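Local coordinates for phenylacetic acid degradation protein PaaI (Thermus thermophilus HB8, PDB 1WLU) that probably hydrolyses acyl-CoA thioesters as a hot dog-fold thioesterase linked to phenylacetic acid degradation, with a coenzyme A binding site, at residues A[62-67]-A[111-116]; A[95-100]-A[107-112]; A[9-14]-A[44-49]. One frame throughout, in Å; residues are numbered along the deposited sequence.

Interaction 1: residues A[62-67]-A[111-116]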
ATOM      1  N   VAL A  62      -8.789  -9.117  12.253  1.00 17.81           N
ATOM      2  CA  VAL A  62      -8.896  -7.669  12.151  1.00 18.24           C
ATOM      3  C   VAL A  62      -7.875  -7.163  11.144  1.00 16.25           C
ATOM      4  O   VAL A  62      -6.782  -7.715  11.013  1.00 16.24           O
ATOM      5  CB  VAL A  62      -8.655  -6.979  13.513  1.00 19.85           C
ATOM      6  CG1 VAL A  62      -9.770  -7.350  14.485  1.00 22.83           C
ATOM      7  CG2 VAL A  62      -7.303  -7.380  14.072  1.00 22.25           C
ATOM      8  N   ALA A  63      -8.241  -6.107  10.432  1.00 15.72           N
ATOM      9  CA  ALA A  63      -7.364  -5.539   9.422  1.00 14.17           C
ATOM     10  C   ALA A  63      -6.078  -4.954   9.978  1.00 14.23           C
ATOM     11  O   ALA A  63      -6.068  -4.339  11.046  1.00 13.92           O
ATOM     12  CB  ALA A  63      -8.106  -4.468   8.640  1.00 15.66           C
ATOM     13  N   LEU A  64      -4.992  -5.168   9.244  1.00 12.51           N
ATOM     14  CA  LEU A  64      -3.694  -4.612   9.591  1.00 12.41           C
ATOM     15  C   LEU A  64      -3.398  -3.512   8.574  1.00 12.24           C
ATOM     16  O   LEU A  64      -3.333  -2.336   8.925  1.00 11.65           O
ATOM     17  CB  LEU A  64      -2.593  -5.677   9.529  1.00 14.18           C
ATOM     18  CG  LEU A  64      -2.538  -6.709  10.659  1.00 13.53           C
ATOM     19  CD1 LEU A  64      -1.434  -7.713  10.368  1.00 14.84           C
ATOM     20  CD2 LEU A  64      -2.291  -6.014  11.992  1.00 14.62           C
ATOM     21  N   SER A  65      -3.248  -3.902   7.309  1.00 12.13           N
ATOM     22  CA  SER A  65      -2.941  -2.956   6.238  1.00 12.04           C
ATOM     23  C   SER A  65      -3.783  -3.206   4.996  1.00 12.09           C
ATOM     24  O   SER A  65      -3.903  -4.341   4.539  1.00 12.27           O
ATOM     25  CB  SER A  65      -1.465  -3.065   5.858  1.00 12.83           C
ATOM     26  OG  SER A  65      -1.133  -2.112   4.862  1.00 13.33           O
ATOM     27  N   CYS A  66      -4.349  -2.134   4.448  1.00 11.58           N
ATOM     28  CA  CYS A  66      -5.176  -2.232   3.253  1.00 12.08           C
ATOM     29  C   CYS A  66      -4.800  -1.170   2.236  1.00 12.36           C
ATOM     30  O   CYS A  66      -4.490  -0.031   2.595  1.00 13.36           O
ATOM     31  CB  CYS A  66      -6.651  -2.071   3.616  1.00 12.38           C
ATOM     32  SG  CYS A  66      -7.214  -3.262   4.845  1.00 14.16           S
ATOM     33  N   ARG A  67      -4.828  -1.553   0.965  1.00 11.24           N
ATOM     34  CA  ARG A  67      -4.517  -0.643  -0.128  1.00 11.34           C
ATOM     35  C   ARG A  67      -5.731  -0.556  -1.035  1.00 10.66           C
ATOM     36  O   ARG A  67      -6.375  -1.566  -1.330  1.00 11.59           O
ATOM     37  CB  ARG A  67      -3.318  -1.153  -0.931  1.00 11.00           C
ATOM     38  CG  ARG A  67      -2.963  -0.308  -2.157  1.00 12.04           C
ATOM     39  CD  ARG A  67      -1.825  -0.975  -2.917  1.00 11.51           C
ATOM     40  NE  ARG A  67      -1.500  -0.322  -4.184  1.00 11.50           N
ATOM     41  CZ  ARG A  67      -0.432   0.442  -4.393  1.00 12.21           C
ATOM     42  NH1 ARG A  67       0.440   0.673  -3.418  1.00 12.16           N
ATOM     43  NH2 ARG A  67      -0.221   0.958  -5.597  1.00 12.74           N
ATOM     44  N   THR A 111      -6.530  -4.413  -1.733  1.00 11.17           N
ATOM     45  CA  THR A 111      -5.636  -5.483  -1.308  1.00 12.05           C
ATOM     46  C   THR A 111      -5.497  -5.315   0.200  1.00 12.66           C
ATOM     47  O   THR A 111      -5.085  -4.257   0.666  1.00 14.43           O
ATOM     48  CB  THR A 111      -4.249  -5.340  -1.967  1.00 14.00           C
ATOM     49  OG1 THR A 111      -4.405  -5.172  -3.382  1.00 15.43           O
ATOM     50  CG2 THR A 111      -3.406  -6.583  -1.702  1.00 15.92           C
ATOM     51  N   GLY A 112      -5.838  -6.342   0.968  1.00 12.42           N
ATOM     52  CA  GLY A 112      -5.746  -6.203   2.410  1.00 12.68           C
ATOM     53  C   GLY A 112      -5.244  -7.416   3.159  1.00 12.72           C
ATOM     54  O   GLY A 112      -5.443  -8.552   2.732  1.00 12.21           O
ATOM     55  N   THR A 113      -4.583  -7.161   4.283  1.00 12.07           N
ATOM     56  CA  THR A 113      -4.051  -8.221   5.122  1.00 12.54           C
ATOM     57  C   THR A 113      -4.615  -8.084   6.525  1.00 12.96           C
ATOM     58  O   THR A 113      -4.687  -6.982   7.072  1.00 12.45           O
ATOM     59  CB  THR A 113      -2.518  -8.157   5.178  1.00 12.03           C
ATOM     60  OG1 THR A 113      -1.994  -8.467   3.882  1.00 13.27           O
ATOM     61  CG2 THR A 113      -1.968  -9.151   6.197  1.00 13.63           C
ATOM     62  N   VAL A 114      -5.028  -9.211   7.096  1.00 12.63           N
ATOM     63  CA  VAL A 114      -5.582  -9.231   8.442  1.00 13.56           C
ATOM     64  C   VAL A 114      -4.671  -9.975   9.397  1.00 13.78           C
ATOM     65  O   VAL A 114      -3.789 -10.736   8.987  1.00 13.99           O
ATOM     66  CB  VAL A 114      -6.953  -9.962   8.515  1.00 13.61           C
ATOM     67  CG1 VAL A 114      -7.996  -9.225   7.714  1.00 15.21           C
ATOM     68  CG2 VAL A 114      -6.804 -11.402   8.027  1.00 14.67           C
ATOM     69  N   PHE A 115      -4.905  -9.738  10.681  1.00 14.85           N
ATOM     70  CA  PHE A 115      -4.190 -10.417  11.744  1.00 15.56           C
ATOM     71  C   PHE A 115      -5.252 -11.364  12.295  1.00 16.42           C
ATOM     72  O   PHE A 115      -6.366 -10.936  12.604  1.00 17.53           O
ATOM     73  CB  PHE A 115      -3.748  -9.425  12.822  1.00 18.13           C
ATOM     74  CG  PHE A 115      -3.083 -10.074  14.002  1.00 21.19           C
ATOM     75  CD1 PHE A 115      -3.813 -10.384  15.146  1.00 23.13           C
ATOM     76  CD2 PHE A 115      -1.731 -10.396  13.962  1.00 22.87           C
ATOM     77  CE1 PHE A 115      -3.202 -11.006  16.234  1.00 24.98           C
ATOM     78  CE2 PHE A 115      -1.111 -11.017  15.044  1.00 25.01           C
ATOM     79  CZ  PHE A 115      -1.849 -11.323  16.182  1.00 24.43           C
ATOM     80  N   ARG A 116      -4.922 -12.648  12.380  1.00 17.29           N
ATOM     81  CA  ARG A 116      -5.870 -13.637  12.882  1.00 18.25           C
ATOM     82  C   ARG A 116      -5.762 -13.726  14.397  1.00 20.45           C
ATOM     83  O   ARG A 116      -4.704 -14.051  14.936  1.00 20.76           O
ATOM     84  CB  ARG A 116      -5.593 -14.994  12.236  1.00 18.31           C
ATOM     85  CG  ARG A 116      -5.563 -14.936  10.713  1.00 19.37           C
ATOM     86  CD  ARG A 116      -5.360 -16.311  10.109  1.00 18.34           C
ATOM     87  NE  ARG A 116      -6.530 -17.161  10.307  1.00 17.98           N
ATOM     88  CZ  ARG A 116      -6.540 -18.475  10.119  1.00 18.64           C
ATOM     89  NH1 ARG A 116      -5.437 -19.102   9.729  1.00 18.91           N
ATOM     90  NH2 ARG A 116      -7.655 -19.164  10.318  1.00 18.94           N
TER

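Interaction 2: residues A[95-100]-A[107-112]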
ATOM      1  N   THR A  95      -4.297 -12.710   3.580  1.00 12.88           N
ATOM      2  CA  THR A  95      -4.405 -11.621   2.622  1.00 12.70           C
ATOM      3  C   THR A  95      -5.492 -11.901   1.593  1.00 12.57           C
ATOM      4  O   THR A  95      -5.656 -13.036   1.138  1.00 12.68           O
ATOM      5  CB  THR A  95      -3.047 -11.396   1.925  1.00 12.05           C
ATOM      6  OG1 THR A  95      -2.073 -11.041   2.913  1.00 12.44           O
ATOM      7  CG2 THR A  95      -3.142 -10.285   0.885  1.00 13.55           C
ATOM      8  N   TYR A  96      -6.232 -10.852   1.241  1.00 12.06           N
ATOM      9  CA  TYR A  96      -7.331 -10.953   0.291  1.00 11.99           C
ATOM     10  C   TYR A  96      -7.282  -9.874  -0.773  1.00 11.98           C
ATOM     11  O   TYR A  96      -6.804  -8.765  -0.529  1.00 13.32           O
ATOM     12  CB  TYR A  96      -8.673 -10.838   1.031  1.00 12.96           C
ATOM     13  CG  TYR A  96      -8.870 -11.909   2.070  1.00 12.31           C
ATOM     14  CD1 TYR A  96      -8.184 -11.864   3.285  1.00 12.88           C
ATOM     15  CD2 TYR A  96      -9.642 -13.034   1.791  1.00 12.97           C
ATOM     16  CE1 TYR A  96      -8.248 -12.922   4.186  1.00 14.18           C
ATOM     17  CE2 TYR A  96      -9.713 -14.098   2.684  1.00 13.06           C
ATOM     18  CZ  TYR A  96      -9.008 -14.037   3.873  1.00 14.41           C
ATOM     19  OH  TYR A  96      -9.013 -15.115   4.728  1.00 15.29           O
ATOM     20  N   ARG A  97      -7.777 -10.218  -1.957  1.00 12.15           N
ATOM     21  CA  ARG A  97      -7.870  -9.278  -3.064  1.00 13.00           C
ATOM     22  C   ARG A  97      -9.357  -9.014  -3.243  1.00 13.26           C
ATOM     23  O   ARG A  97     -10.159  -9.950  -3.274  1.00 13.98           O
ATOM     24  CB  ARG A  97      -7.310  -9.868  -4.361  1.00 14.87           C
ATOM     25  CG  ARG A  97      -7.821  -9.130  -5.601  1.00 18.56           C
ATOM     26  CD  ARG A  97      -7.101  -9.511  -6.882  1.00 21.60           C
ATOM     27  NE  ARG A  97      -7.065 -10.950  -7.115  1.00 24.48           N
ATOM     28  CZ  ARG A  97      -6.016 -11.724  -6.852  1.00 25.01           C
ATOM     29  NH1 ARG A  97      -4.906 -11.198  -6.347  1.00 24.43           N
ATOM     30  NH2 ARG A  97      -6.077 -13.026  -7.099  1.00 26.28           N
ATOM     31  N   VAL A  98      -9.725  -7.744  -3.348  1.00 11.77           N
ATOM     32  CA  VAL A  98     -11.121  -7.387  -3.527  1.00 12.16           C
ATOM     33  C   VAL A  98     -11.294  -6.508  -4.755  1.00 12.97           C
ATOM     34  O   VAL A  98     -10.792  -5.383  -4.806  1.00 13.39           O
ATOM     35  CB  VAL A  98     -11.677  -6.639  -2.293  1.00 12.22           C
ATOM     36  CG1 VAL A  98     -13.170  -6.390  -2.468  1.00 12.86           C
ATOM     37  CG2 VAL A  98     -11.427  -7.454  -1.029  1.00 14.83           C
ATOM     38  N   GLU A  99     -11.992  -7.033  -5.752  1.00 12.66           N
ATOM     39  CA  GLU A  99     -12.249  -6.283  -6.969  1.00 13.04           C
ATOM     40  C   GLU A  99     -13.569  -5.537  -6.832  1.00 13.23           C
ATOM     41  O   GLU A  99     -14.589  -6.127  -6.470  1.00 13.95           O
ATOM     42  CB  GLU A  99     -12.303  -7.225  -8.172  1.00 13.84           C
ATOM     43  CG  GLU A  99     -10.934  -7.708  -8.630  1.00 15.98           C
ATOM     44  CD  GLU A  99     -11.008  -8.677  -9.791  1.00 20.21           C
ATOM     45  OE1 GLU A  99     -12.011  -8.641 -10.534  1.00 22.22           O
ATOM     46  OE2 GLU A  99     -10.054  -9.466  -9.967  1.00 23.55           O
ATOM     47  N   VAL A 100     -13.539  -4.236  -7.094  1.00 13.19           N
ATOM     48  CA  VAL A 100     -14.740  -3.409  -7.021  1.00 12.75           C
ATOM     49  C   VAL A 100     -15.189  -3.233  -8.466  1.00 13.08           C
ATOM     50  O   VAL A 100     -14.480  -2.640  -9.284  1.00 14.13           O
ATOM     51  CB  VAL A 100     -14.439  -2.050  -6.359  1.00 13.07           C
ATOM     52  CG1 VAL A 100     -15.708  -1.220  -6.261  1.00 13.97           C
ATOM     53  CG2 VAL A 100     -13.861  -2.282  -4.966  1.00 14.67           C
ATOM     54  N   VAL A 107     -13.723  -0.861 -11.234  1.00 13.82           N
ATOM     55  CA  VAL A 107     -13.697   0.500 -10.710  1.00 15.31           C
ATOM     56  C   VAL A 107     -12.541   0.753  -9.744  1.00 13.64           C
ATOM     57  O   VAL A 107     -12.008   1.863  -9.676  1.00 13.29           O
ATOM     58  CB  VAL A 107     -15.036   0.810  -9.990  1.00 17.33           C
ATOM     59  CG1 VAL A 107     -14.984   2.175  -9.322  1.00 20.07           C
ATOM     60  CG2 VAL A 107     -16.180   0.755 -10.992  1.00 20.59           C
ATOM     61  N   ALA A 108     -12.159  -0.278  -8.998  1.00 12.93           N
ATOM     62  CA  ALA A 108     -11.074  -0.158  -8.029  1.00 11.65           C
ATOM     63  C   ALA A 108     -10.576  -1.533  -7.621  1.00 11.84           C
ATOM     64  O   ALA A 108     -11.255  -2.538  -7.827  1.00 12.64           O
ATOM     65  CB  ALA A 108     -11.553   0.610  -6.794  1.00 12.74           C
ATOM     66  N   LEU A 109      -9.378  -1.561  -7.048  1.00 11.90           N
ATOM     67  CA  LEU A 109      -8.765  -2.797  -6.579  1.00 12.13           C
ATOM     68  C   LEU A 109      -8.322  -2.584  -5.139  1.00 12.44           C
ATOM     69  O   LEU A 109      -7.594  -1.638  -4.835  1.00 12.12           O
ATOM     70  CB  LEU A 109      -7.549  -3.158  -7.433  1.00 14.05           C
ATOM     71  CG  LEU A 109      -6.777  -4.400  -6.973  1.00 14.09           C
ATOM     72  CD1 LEU A 109      -7.637  -5.637  -7.171  1.00 16.24           C
ATOM     73  CD2 LEU A 109      -5.481  -4.523  -7.762  1.00 16.39           C
ATOM     74  N   PHE A 110      -8.761  -3.477  -4.262  1.00 12.54           N
ATOM     75  CA  PHE A 110      -8.440  -3.419  -2.842  1.00 12.38           C
ATOM     76  C   PHE A 110      -7.592  -4.640  -2.494  1.00 12.19           C
ATOM     77  O   PHE A 110      -7.876  -5.752  -2.933  1.00 13.70           O
ATOM     78  CB  PHE A 110      -9.767  -3.386  -2.059  1.00 12.18           C
ATOM     79  CG  PHE A 110      -9.634  -3.518  -0.562  1.00 12.89           C
ATOM     80  CD1 PHE A 110      -9.271  -4.731   0.021  1.00 13.53           C
ATOM     81  CD2 PHE A 110      -9.976  -2.452   0.269  1.00 12.87           C
ATOM     82  CE1 PHE A 110      -9.259  -4.880   1.409  1.00 14.29           C
ATOM     83  CE2 PHE A 110      -9.967  -2.595   1.656  1.00 15.07           C
ATOM     84  CZ  PHE A 110      -9.610  -3.812   2.224  1.00 14.19           C
ATOM     85  N   THR A 111      -6.530  -4.413  -1.733  1.00 11.17           N
ATOM     86  CA  THR A 111      -5.636  -5.483  -1.308  1.00 12.05           C
ATOM     87  C   THR A 111      -5.497  -5.315   0.200  1.00 12.66           C
ATOM     88  O   THR A 111      -5.085  -4.257   0.666  1.00 14.43           O
ATOM     89  CB  THR A 111      -4.249  -5.340  -1.967  1.00 14.00           C
ATOM     90  OG1 THR A 111      -4.405  -5.172  -3.382  1.00 15.43           O
ATOM     91  CG2 THR A 111      -3.406  -6.583  -1.702  1.00 15.92           C
ATOM     92  N   GLY A 112      -5.838  -6.342   0.968  1.00 12.42           N
ATOM     93  CA  GLY A 112      -5.746  -6.203   2.410  1.00 12.68           C
ATOM     94  C   GLY A 112      -5.244  -7.416   3.159  1.00 12.72           C
ATOM     95  O   GLY A 112      -5.443  -8.552   2.732  1.00 12.21           O
TER

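Interaction 3: residues A[9-14]-A[44-49]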
ATOM      1  N   LEU A   9     -25.198   2.001   5.212  1.00 15.35           N
ATOM      2  CA  LEU A   9     -24.799   2.304   3.841  1.00 15.26           C
ATOM      3  C   LEU A   9     -25.670   1.604   2.799  1.00 15.12           C
ATOM      4  O   LEU A   9     -25.504   1.825   1.600  1.00 15.94           O
ATOM      5  CB  LEU A   9     -23.335   1.914   3.619  1.00 15.77           C
ATOM      6  CG  LEU A   9     -22.287   2.702   4.404  1.00 17.88           C
ATOM      7  CD1 LEU A   9     -20.899   2.163   4.086  1.00 18.38           C
ATOM      8  CD2 LEU A   9     -22.380   4.177   4.048  1.00 19.34           C
ATOM      9  N   GLY A  10     -26.587   0.758   3.265  1.00 15.60           N
ATOM     10  CA  GLY A  10     -27.475   0.041   2.365  1.00 15.89           C
ATOM     11  C   GLY A  10     -26.822  -1.122   1.640  1.00 15.55           C
ATOM     12  O   GLY A  10     -27.281  -1.535   0.575  1.00 16.38           O
ATOM     13  N   LEU A  11     -25.759  -1.662   2.220  1.00 15.49           N
ATOM     14  CA  LEU A  11     -25.044  -2.769   1.600  1.00 15.68           C
ATOM     15  C   LEU A  11     -25.718  -4.112   1.852  1.00 16.70           C
ATOM     16  O   LEU A  11     -26.387  -4.308   2.871  1.00 18.74           O
ATOM     17  CB  LEU A  11     -23.601  -2.809   2.111  1.00 16.00           C
ATOM     18  CG  LEU A  11     -22.829  -1.490   2.006  1.00 15.82           C
ATOM     19  CD1 LEU A  11     -21.383  -1.720   2.430  1.00 16.39           C
ATOM     20  CD2 LEU A  11     -22.890  -0.959   0.579  1.00 15.54           C
ATOM     21  N   LYS A  12     -25.539  -5.031   0.909  1.00 15.83           N
ATOM     22  CA  LYS A  12     -26.114  -6.366   1.012  1.00 16.25           C
ATOM     23  C   LYS A  12     -25.065  -7.395   0.619  1.00 16.19           C
ATOM     24  O   LYS A  12     -24.136  -7.091  -0.127  1.00 16.18           O
ATOM     25  CB  LYS A  12     -27.326  -6.493   0.090  1.00 19.32           C
ATOM     26  CG  LYS A  12     -28.445  -5.516   0.420  1.00 23.74           C
ATOM     27  CD  LYS A  12     -29.615  -5.666  -0.533  1.00 26.51           C
ATOM     28  CE  LYS A  12     -30.711  -4.662  -0.210  1.00 29.63           C
ATOM     29  NZ  LYS A  12     -31.882  -4.807  -1.118  1.00 32.74           N
ATOM     30  N   VAL A  13     -25.209  -8.611   1.132  1.00 14.93           N
ATOM     31  CA  VAL A  13     -24.270  -9.676   0.811  1.00 14.53           C
ATOM     32  C   VAL A  13     -24.842 -10.508  -0.329  1.00 14.42           C
ATOM     33  O   VAL A  13     -25.991 -10.950  -0.263  1.00 13.70           O
ATOM     34  CB  VAL A  13     -24.019 -10.586   2.035  1.00 14.14           C
ATOM     35  CG1 VAL A  13     -23.073 -11.722   1.662  1.00 16.03           C
ATOM     36  CG2 VAL A  13     -23.441  -9.767   3.180  1.00 15.54           C
ATOM     37  N   LEU A  14     -24.054 -10.702  -1.382  1.00 13.83           N
ATOM     38  CA  LEU A  14     -24.498 -11.492  -2.524  1.00 14.23           C
ATOM     39  C   LEU A  14     -23.875 -12.880  -2.504  1.00 14.52           C
ATOM     40  O   LEU A  14     -24.316 -13.776  -3.223  1.00 15.95           O
ATOM     41  CB  LEU A  14     -24.150 -10.795  -3.841  1.00 14.79           C
ATOM     42  CG  LEU A  14     -24.744  -9.401  -4.061  1.00 16.43           C
ATOM     43  CD1 LEU A  14     -24.457  -8.968  -5.492  1.00 18.30           C
ATOM     44  CD2 LEU A  14     -26.245  -9.412  -3.802  1.00 19.10           C
ATOM     45  N   TYR A  44     -14.420   2.337  -0.460  1.00 12.77           N
ATOM     46  CA  TYR A  44     -13.543   1.585   0.424  1.00 13.18           C
ATOM     47  C   TYR A  44     -14.373   0.785   1.425  1.00 13.41           C
ATOM     48  O   TYR A  44     -14.087  -0.383   1.677  1.00 12.86           O
ATOM     49  CB  TYR A  44     -12.586   2.521   1.167  1.00 12.70           C
ATOM     50  CG  TYR A  44     -11.649   1.803   2.121  1.00 12.14           C
ATOM     51  CD1 TYR A  44     -12.063   1.444   3.405  1.00 13.19           C
ATOM     52  CD2 TYR A  44     -10.353   1.474   1.731  1.00 13.59           C
ATOM     53  CE1 TYR A  44     -11.206   0.776   4.278  1.00 14.52           C
ATOM     54  CE2 TYR A  44      -9.490   0.807   2.590  1.00 14.81           C
ATOM     55  CZ  TYR A  44      -9.919   0.463   3.861  1.00 15.32           C
ATOM     56  OH  TYR A  44      -9.050  -0.185   4.711  1.00 19.14           O
ATOM     57  N   ALA A  45     -15.406   1.407   1.991  1.00 12.95           N
ATOM     58  CA  ALA A  45     -16.255   0.716   2.958  1.00 13.18           C
ATOM     59  C   ALA A  45     -16.854  -0.540   2.334  1.00 12.80           C
ATOM     60  O   ALA A  45     -16.965  -1.579   2.987  1.00 13.19           O
ATOM     61  CB  ALA A  45     -17.363   1.644   3.440  1.00 13.58           C
ATOM     62  N   LEU A  46     -17.241  -0.436   1.068  1.00 13.07           N
ATOM     63  CA  LEU A  46     -17.811  -1.566   0.347  1.00 12.68           C
ATOM     64  C   LEU A  46     -16.782  -2.691   0.246  1.00 13.00           C
ATOM     65  O   LEU A  46     -17.064  -3.839   0.590  1.00 13.50           O
ATOM     66  CB  LEU A  46     -18.235  -1.126  -1.055  1.00 14.50           C
ATOM     67  CG  LEU A  46     -18.826  -2.201  -1.967  1.00 15.57           C
ATOM     68  CD1 LEU A  46     -20.209  -2.595  -1.465  1.00 18.34           C
ATOM     69  CD2 LEU A  46     -18.916  -1.669  -3.386  1.00 17.72           C
ATOM     70  N   ALA A  47     -15.583  -2.356  -0.220  1.00 12.50           N
ATOM     71  CA  ALA A  47     -14.525  -3.351  -0.364  1.00 12.56           C
ATOM     72  C   ALA A  47     -14.122  -3.927   0.986  1.00 12.88           C
ATOM     73  O   ALA A  47     -13.947  -5.138   1.127  1.00 13.03           O
ATOM     74  CB  ALA A  47     -13.315  -2.725  -1.048  1.00 12.09           C
ATOM     75  N   ASP A  48     -13.981  -3.054   1.977  1.00 12.80           N
ATOM     76  CA  ASP A  48     -13.592  -3.467   3.317  1.00 13.20           C
ATOM     77  C   ASP A  48     -14.611  -4.422   3.925  1.00 14.10           C
ATOM     78  O   ASP A  48     -14.247  -5.336   4.666  1.00 14.04           O
ATOM     79  CB  ASP A  48     -13.440  -2.240   4.216  1.00 14.66           C
ATOM     80  CG  ASP A  48     -12.886  -2.586   5.575  1.00 17.48           C
ATOM     81  OD1 ASP A  48     -11.726  -3.038   5.637  1.00 21.61           O
ATOM     82  OD2 ASP A  48     -13.606  -2.415   6.577  1.00 18.77           O
ATOM     83  N   SER A  49     -15.886  -4.209   3.617  1.00 13.59           N
ATOM     84  CA  SER A  49     -16.936  -5.075   4.144  1.00 13.98           C
ATOM     85  C   SER A  49     -16.816  -6.487   3.567  1.00 13.60           C
ATOM     86  O   SER A  49     -16.969  -7.469   4.293  1.00 13.99           O
ATOM     87  CB  SER A  49     -18.315  -4.485   3.841  1.00 14.37           C
ATOM     88  OG  SER A  49     -18.500  -3.260   4.534  1.00 15.77           O
TER

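Interaction 1: residues A[62-67]-A[111-116]
V62 to R67 runs antiparallel to T111 to R116, their segment axes inclined at 137° between N-to-C directions, and a classic beta bulge breaks the register where L64 and S65 both face T113. At the bulge T113 O takes a bond of 2.8 Å from L64 N and a weak one of 3.4 Å from S65 N, while T113 N donates in return to S65 O at 2.9 Å. Beyond it R67 N and T111 O pair at 2.7 Å.

The bulge turns the L64 side chain toward the opposite strand. With CG swung anti to its own carbonyl carbon (chi1 -75°), the isobutyl group lies against the F115 methylene, L64 CG to F115 CB 3.7 Å, and L64 CD1 sits at the edge of the F115 ring, near its plane. Replacing L64 by an alanine is likely to open a gap beside F115 CB and let the ring shift. C66 SG comes across from its own strand to 4.1 Å from G112 CA, on the face where a CB would point. The R67 chain extends away from T111, and its NE forms a salt bridge with D69.

A63, which belongs to the coenzyme A site, packs with C66 and V114 on F51 of helix 40-56. Strand 61-70 is outermost within the chain, but S65 to R67 pair with a strand of the second subunit, continuing the sheet across the interface.

Interaction 2: residues A[95-100]-A[107-112]
The beta hairpin of strands 93-102 and 105-116 forms part of the antiparallel sheet of the hot dog fold, and its arms pair here from Y96 with G112 to V100 with A108. Midway, V98 N binds F110 O at 2.7 Å and F110 N binds V98 O at 2.8 Å. Toward the turn a classic bulge sets V107 and A108 both against V100: V100 O takes V107 N at 2.7 Å, bent to 141° at hydrogen, and a weak bond of 3.3 Å from A108 N.

V98 and F110 stand side by side on the helix-facing side, V98 CG2 3.6 Å from F110 CD1, meeting the ring obliquely. F110 CG lies anti to the backbone N (chi1 172°), carrying the ring toward G112, where a CB would clash with F110 CE1. On the other face the aliphatic part of R97 crosses L109, R97 CG to L109 CD1 3.8 Å, and L109 also packs on F71, a coenzyme A-binding residue.

The backbone groups of hydrogen-bonded pairs satisfy each other, while alternate residues, such as R97 and T111, turn theirs to neighbouring strands; side chains meet through carbon alone, V98 and F110 giving A47 of helix 40-56 an apolar surface.

Interaction 3: residues A[9-14]-A[44-49]
A45 O is gripped twice from within helix 40-56, by S49 OG at 2.8 Å and by S49 N at 2.9 Å, the two donors coming from opposite faces of the carbonyl plane. The hydroxyl is swung back along the helix because it stands anti to its own carbonyl carbon (chi1 -65°), and S49 OG lies 30° out of the A45 carbonyl plane. S49 OG has a further hydrogen-bonding partner in H39 NE2 of the second subunit, so a buried hydroxyl joins a helical turn to the neighbouring chain. Beside this polar group L11 supplies a methyl, L11 CD1 lying 3.9 Å from S49 OG.

The contact is where the chain leaves helix 4-8 and passes over the central helix of the hot dog fold. G10 ends the short helix in a Schellman motif, its positive phi suited to glycine, and the leucines before and after it both direct their side chains toward helix 40-56.

From L9 one branch does the touching: L9 CD1 meets the methyl of A45 end on, at 3.6 Å from A45 CB. L11 uses both of its branches. While CD1 reaches the serine, L11 CD2 approaches L46 CD1 to 3.7 Å, the two leucine side chains crossing at a slant. With CG anti to the backbone N (chi1 179°), the second torsion then turns L46 CD1 toward L11. V23 of strand 20-26 touches both L11 and L46, and L46 continues onto V80 and A82 of strand 79-89, while F5 and M6 of helix 4-8 lie on A45 and S49.

In the fold
Interactions 1 and 2 share T111 and G112, so strand 105-116 is bonded to strand 61-70 along one edge and to strand 93-102 along the other; a probable hydrogen bond between the T113 and T95 hydroxyls adds a side-chain tie. Both depend on backbone bonds and each contains a bulge. Interaction 3 differs: no hydrogen bond crosses it, and apolar side chains join the N-terminal segment to helix 40-56. All three are largely buried, though interaction 1 lies farther from the chain centre and includes several partly exposed residues. The same helix links them, since Y44 reaches both C66 and F110, and A47 packs on F110. Interactions 1 and 3 also meet the second subunit.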